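PDB 5IN1: MRG701 from Oryza sativa, which probably binds methylated histone tails through its chromodomain as an MRG-family chromatin reader in transcriptional regulation, and forms dimers through this domain. Local coordinates for residues 19-24 / 35-40. Residues are numbered along the deposited sequence; the frame is centred on the assembly and turned at random.
Sequences EAKVQK and HVHYLG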
# COMPACT_ATOMS: atom_id res chain seq x y z
N GLU A 19 -13.52 -14.28 -13.26
CA GLU A 19 -13.58 -13.99 -11.84
C GLU A 19 -12.38 -14.62 -11.14
O GLU A 19 -11.97 -15.75 -11.45
CB GLU A 19 -14.89 -14.50 -11.23
CG GLU A 19 -15.14 -13.82 -9.89
CD GLU A 19 -16.51 -14.14 -9.28
OE1 GLU A 19 -17.13 -15.15 -9.65
OE2 GLU A 19 -16.95 -13.32 -8.43
N ALA A 20 -11.81 -13.87 -10.20
CA ALA A 20 -10.64 -14.30 -9.45
C ALA A 20 -10.78 -13.82 -8.03
O ALA A 20 -11.61 -12.95 -7.75
CB ALA A 20 -9.35 -13.74 -10.08
N LYS A 21 -9.98 -14.38 -7.14
CA LYS A 21 -9.95 -13.88 -5.78
C LYS A 21 -8.52 -13.49 -5.39
O LYS A 21 -7.55 -14.17 -5.73
CB LYS A 21 -10.51 -14.90 -4.80
CG LYS A 21 -9.74 -16.17 -4.75
CD LYS A 21 -10.33 -17.11 -3.71
CE LYS A 21 -9.82 -18.52 -3.90
NZ LYS A 21 -10.91 -19.47 -4.27
N VAL A 22 -8.42 -12.38 -4.67
CA VAL A 22 -7.13 -11.91 -4.18
C VAL A 22 -6.72 -12.73 -2.96
O VAL A 22 -7.44 -12.76 -1.96
CB VAL A 22 -7.20 -10.42 -3.82
CG1 VAL A 22 -5.86 -9.96 -3.22
CG2 VAL A 22 -7.56 -9.60 -5.03
N GLN A 23 -5.58 -13.41 -3.06
CA GLN A 23 -5.03 -14.22 -1.98
C GLN A 23 -4.13 -13.38 -1.07
O GLN A 23 -4.13 -13.57 0.15
CB GLN A 23 -4.22 -15.39 -2.53
CG GLN A 23 -5.04 -16.39 -3.33
CD GLN A 23 -4.16 -17.32 -4.15
OE1 GLN A 23 -3.28 -16.86 -4.88
NE2 GLN A 23 -4.39 -18.61 -4.04
N LYS A 24 -3.36 -12.48 -1.67
CA LYS A 24 -2.42 -11.63 -0.94
C LYS A 24 -2.25 -10.31 -1.69
O LYS A 24 -2.28 -10.29 -2.91
CB LYS A 24 -1.07 -12.34 -0.79
CG LYS A 24 -1.06 -13.40 0.32
CD LYS A 24 0.24 -14.20 0.40
CE LYS A 24 -0.03 -15.63 0.90
NZ LYS A 24 0.53 -15.90 2.26
N HIS A 35 -1.65 -11.42 -5.51
CA HIS A 35 -1.52 -12.82 -5.86
C HIS A 35 -2.95 -13.32 -5.96
O HIS A 35 -3.68 -13.29 -4.98
CB HIS A 35 -0.72 -13.62 -4.82
CG HIS A 35 -0.10 -14.87 -5.37
ND1 HIS A 35 -0.73 -16.10 -5.34
CD2 HIS A 35 1.10 -15.09 -5.97
CE1 HIS A 35 0.05 -17.01 -5.89
NE2 HIS A 35 1.17 -16.43 -6.28
N VAL A 36 -3.34 -13.74 -7.16
CA VAL A 36 -4.73 -14.09 -7.41
C VAL A 36 -4.89 -15.55 -7.79
O VAL A 36 -3.99 -16.17 -8.35
CB VAL A 36 -5.34 -13.21 -8.52
CG1 VAL A 36 -5.31 -11.72 -8.10
CG2 VAL A 36 -4.66 -13.43 -9.89
N HIS A 37 -6.06 -16.09 -7.45
CA HIS A 37 -6.50 -17.41 -7.89
C HIS A 37 -7.70 -17.22 -8.82
O HIS A 37 -8.63 -16.51 -8.47
CB HIS A 37 -6.88 -18.29 -6.69
CG HIS A 37 -7.56 -19.56 -7.09
ND1 HIS A 37 -6.88 -20.57 -7.73
CD2 HIS A 37 -8.84 -19.97 -6.99
CE1 HIS A 37 -7.72 -21.56 -8.01
NE2 HIS A 37 -8.92 -21.22 -7.56
N TYR A 38 -7.65 -17.83 -10.01
CA TYR A 38 -8.74 -17.74 -10.97
C TYR A 38 -9.78 -18.77 -10.60
O TYR A 38 -9.46 -19.96 -10.49
CB TYR A 38 -8.22 -17.94 -12.40
CG TYR A 38 -7.19 -16.89 -12.80
CD1 TYR A 38 -7.58 -15.74 -13.47
CD2 TYR A 38 -5.84 -17.05 -12.48
CE1 TYR A 38 -6.64 -14.77 -13.83
CE2 TYR A 38 -4.90 -16.10 -12.85
CZ TYR A 38 -5.31 -14.95 -13.49
OH TYR A 38 -4.36 -14.01 -13.84
N LEU A 39 -11.02 -18.33 -10.37
CA LEU A 39 -12.01 -19.25 -9.80
C LEU A 39 -12.33 -20.38 -10.77
O LEU A 39 -12.65 -20.14 -11.94
CB LEU A 39 -13.30 -18.52 -9.42
CG LEU A 39 -13.15 -17.37 -8.44
CD1 LEU A 39 -14.50 -16.92 -7.93
CD2 LEU A 39 -12.21 -17.74 -7.29
N GLY A 40 -12.25 -21.61 -10.27
CA GLY A 40 -12.50 -22.79 -11.08
C GLY A 40 -11.29 -23.29 -11.86
O GLY A 40 -11.37 -24.33 -12.52
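The carbonyl oxygen of H35 receives two backbone N-H groups at once, Q23 N at 2.7 Å from H35 O and, more weakly, K24 N at 3.4 Å from the same atom. This is a classic beta bulge worked out in full: Q23 and K24 together face H35, and the antiparallel register slips by one residue. H35 N completes the bulge by bonding to K24 O. Q23, one of the bulge pair, directs its CB toward the partner strand, and its extended chain (chi2 165°) carries OE1 to a short bond, 2.7 Å, from H35 ND1. OE1 sits at the imidazole edge near the ring plane, and the amide lies only 18° from that plane. H35 in turn presents the ND1 edge of its ring to Q23 through a chi2 of -91°. Shortening Q23 to an alanine removes the amide, and H35 ND1 and D46 would probably each lose this partner, the imidazole becoming freer to turn. On the same face K21 runs alongside H37, its NZ 3.5 Å from H37 CD2, while D46 binds both H37 ND1 and Q23 NE2. L39 lays CD1 against the E19 carboxylate end and CD2 against K21. A20, V22, V36 and Y38 make the other, buried face. In the chromodomain sheet this hairpin lies between strands 8-13 and 47-50, with A20 against V9 of the former and V36 against V49 of the latter.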